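Local coordinates for protein F420-dependent methylenetetrahydromethanopterin dehydrogenase (Methanopyrus kandleri, PDB 1U6I) that catalyses the reversible, coenzyme F420-dependent reduction of methenyl-tetrahydromethanopterin to methylene-tetrahydromethanopterin, a one-carbon step of methanogenesis from carbon dioxide, at residues Val153-Gln158 / Leu262-Ala267. Sequence-based numbering, arbitrary orientation.
Sequences VFRVVQ and LRTPHA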
loop_
_atom_site.group_PDB
_atom_site.type_symbol
_atom_site.label_atom_id
_atom_site.label_comp_id
_atom_site.label_asym_id
_atom_site.label_seq_id
_atom_site.Cartn_x
_atom_site.Cartn_y
_atom_site.Cartn_z
ATOM N N VAL A 153 0.825 -23.908 -2.931
ATOM C CA VAL A 153 0.021 -24.896 -3.642
ATOM C C VAL A 153 0.811 -25.557 -4.782
ATOM O O VAL A 153 0.759 -26.779 -4.951
ATOM C CB VAL A 153 -1.267 -24.253 -4.201
ATOM C CG1 VAL A 153 -1.953 -25.202 -5.162
ATOM C CG2 VAL A 153 -2.205 -23.913 -3.062
ATOM N N PHE A 154 1.543 -24.756 -5.557
ATOM C CA PHE A 154 2.332 -25.288 -6.670
ATOM C C PHE A 154 3.440 -26.243 -6.200
ATOM O O PHE A 154 3.796 -27.195 -6.906
ATOM C CB PHE A 154 2.943 -24.139 -7.490
ATOM C CG PHE A 154 1.984 -23.508 -8.488
ATOM C CD1 PHE A 154 2.282 -22.283 -9.081
ATOM C CD2 PHE A 154 0.804 -24.149 -8.858
ATOM C CE1 PHE A 154 1.421 -21.704 -10.022
ATOM C CE2 PHE A 154 -0.059 -23.570 -9.803
ATOM C CZ PHE A 154 0.259 -22.350 -10.382
ATOM N N ARG A 155 3.976 -25.995 -5.007
ATOM C CA ARG A 155 5.029 -26.841 -4.455
ATOM C C ARG A 155 4.452 -28.219 -4.193
ATOM O O ARG A 155 5.138 -29.221 -4.373
ATOM C CB ARG A 155 5.576 -26.249 -3.155
ATOM C CG ARG A 155 6.700 -27.065 -2.514
ATOM C CD ARG A 155 8.022 -26.324 -2.535
ATOM N NE ARG A 155 7.915 -25.004 -1.911
ATOM C CZ ARG A 155 8.685 -23.971 -2.236
ATOM N NH1 ARG A 155 8.525 -22.805 -1.631
ATOM N NH2 ARG A 155 9.615 -24.112 -3.171
ATOM N N VAL A 156 3.192 -28.263 -3.767
ATOM C CA VAL A 156 2.508 -29.525 -3.502
ATOM C C VAL A 156 2.392 -30.278 -4.815
ATOM O O VAL A 156 2.582 -31.496 -4.872
ATOM C CB VAL A 156 1.074 -29.297 -2.959
ATOM C CG1 VAL A 156 0.365 -30.639 -2.750
ATOM C CG2 VAL A 156 1.124 -28.509 -1.657
ATOM N N VAL A 157 2.064 -29.535 -5.871
ATOM C CA VAL A 157 1.905 -30.096 -7.207
ATOM C C VAL A 157 3.256 -30.618 -7.691
ATOM O O VAL A 157 3.349 -31.732 -8.211
ATOM C CB VAL A 157 1.351 -29.023 -8.189
ATOM C CG1 VAL A 157 1.214 -29.592 -9.596
ATOM C CG2 VAL A 157 0.002 -28.543 -7.699
ATOM N N GLN A 158 4.306 -29.819 -7.514
ATOM C CA GLN A 158 5.640 -30.239 -7.919
ATOM C C GLN A 158 6.015 -31.556 -7.233
ATOM O O GLN A 158 6.468 -32.493 -7.883
ATOM C CB GLN A 158 6.675 -29.184 -7.542
ATOM C CG GLN A 158 8.115 -29.656 -7.732
ATOM C CD GLN A 158 9.106 -28.795 -6.987
ATOM O OE1 GLN A 158 8.722 -27.875 -6.266
ATOM N NE2 GLN A 158 10.391 -29.083 -7.157
ATOM N N LEU A 262 11.594 -20.378 1.424
ATOM C CA LEU A 262 11.904 -21.727 0.967
ATOM C C LEU A 262 12.000 -21.795 -0.563
ATOM O O LEU A 262 11.184 -21.217 -1.283
ATOM C CB LEU A 262 10.830 -22.698 1.468
ATOM C CG LEU A 262 10.915 -24.189 1.113
ATOM C CD1 LEU A 262 12.191 -24.797 1.676
ATOM C CD2 LEU A 262 9.693 -24.906 1.676
ATOM N N ARG A 263 13.022 -22.495 -1.044
ATOM C CA ARG A 263 13.250 -22.691 -2.468
ATOM C C ARG A 263 13.667 -24.156 -2.636
ATOM O O ARG A 263 14.625 -24.603 -2.009
ATOM C CB ARG A 263 14.362 -21.763 -2.968
ATOM C CG ARG A 263 14.116 -20.295 -2.686
ATOM C CD ARG A 263 15.206 -19.403 -3.261
ATOM N NE ARG A 263 15.050 -18.025 -2.788
ATOM C CZ ARG A 263 14.381 -17.062 -3.420
ATOM N NH1 ARG A 263 14.300 -15.854 -2.880
ATOM N NH2 ARG A 263 13.815 -17.288 -4.598
ATOM N N THR A 264 12.932 -24.905 -3.455
ATOM C CA THR A 264 13.239 -26.312 -3.683
ATOM C C THR A 264 13.488 -26.553 -5.171
ATOM O O THR A 264 12.664 -27.160 -5.866
ATOM C CB THR A 264 12.091 -27.229 -3.164
ATOM O OG1 THR A 264 10.859 -26.884 -3.806
ATOM C CG2 THR A 264 11.918 -27.063 -1.666
ATOM N N PRO A 265 14.640 -26.071 -5.679
ATOM C CA PRO A 265 15.041 -26.204 -7.085
ATOM C C PRO A 265 15.472 -27.609 -7.467
ATOM O O PRO A 265 15.807 -28.416 -6.604
ATOM C CB PRO A 265 16.183 -25.204 -7.208
ATOM C CG PRO A 265 16.847 -25.325 -5.860
ATOM C CD PRO A 265 15.658 -25.322 -4.918
ATOM N N HIS A 266 15.460 -27.895 -8.765
ATOM C CA HIS A 266 15.868 -29.204 -9.253
ATOM C C HIS A 266 17.346 -29.227 -9.607
ATOM O O HIS A 266 17.865 -28.292 -10.214
ATOM C CB HIS A 266 15.070 -29.619 -10.497
ATOM C CG HIS A 266 13.666 -30.028 -10.210
ATOM N ND1 HIS A 266 12.606 -29.150 -10.232
ATOM C CD2 HIS A 266 13.138 -31.234 -9.866
ATOM C CE1 HIS A 266 11.491 -29.785 -9.917
ATOM N NE2 HIS A 266 11.794 -31.055 -9.691
ATOM N N ALA A 267 18.018 -30.301 -9.206
ATOM C CA ALA A 267 19.426 -30.484 -9.520
ATOM C C ALA A 267 19.417 -31.036 -10.944
ATOM O O ALA A 267 18.416 -31.601 -11.392
ATOM C CB ALA A 267 20.052 -31.489 -8.566
#
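Arg155 and Gln158, a helical turn apart on helix 153-168, reach out to the irregular chain 262-267, so that side chains tie a C-terminal loop to a helix packed against the parallel beta-sheet of the alpha/beta fold. With CG anti to the backbone N (chi1 -179°) and bends further along, Arg155 brings its guanidinium up to two loop oxygens. NH1 gives a bent hydrogen bond to Leu262 O (3.1 Å), approaching from above the carbonyl plane, while NH2 bonds Thr264 OG1 at 3.1 Å. Leu262 CG lies over one guanidinium face, 3.9 Å above its plane. The charge is also met by Glu193 and by Asp133 of a neighbouring subunit, which also accepts from Thr264 N. Replacing Arg155 with alanine is likely to leave both carboxylates without this cationic partner and Leu262 O without its NH1 donor. Gln158, its chain extended, carries its amide to Thr264: the hydroxyl OG1 donates weakly to OE1, 3.4 Å away. His266, whose own NE2 bonds Asp162, sets CE1 3.1 Å from Gln158 NE2, ring and amide planes 52° apart. Gln158 NE2 donates almost straight (173°) to Thr264 O, 3.2 Å away and close to the amide plane.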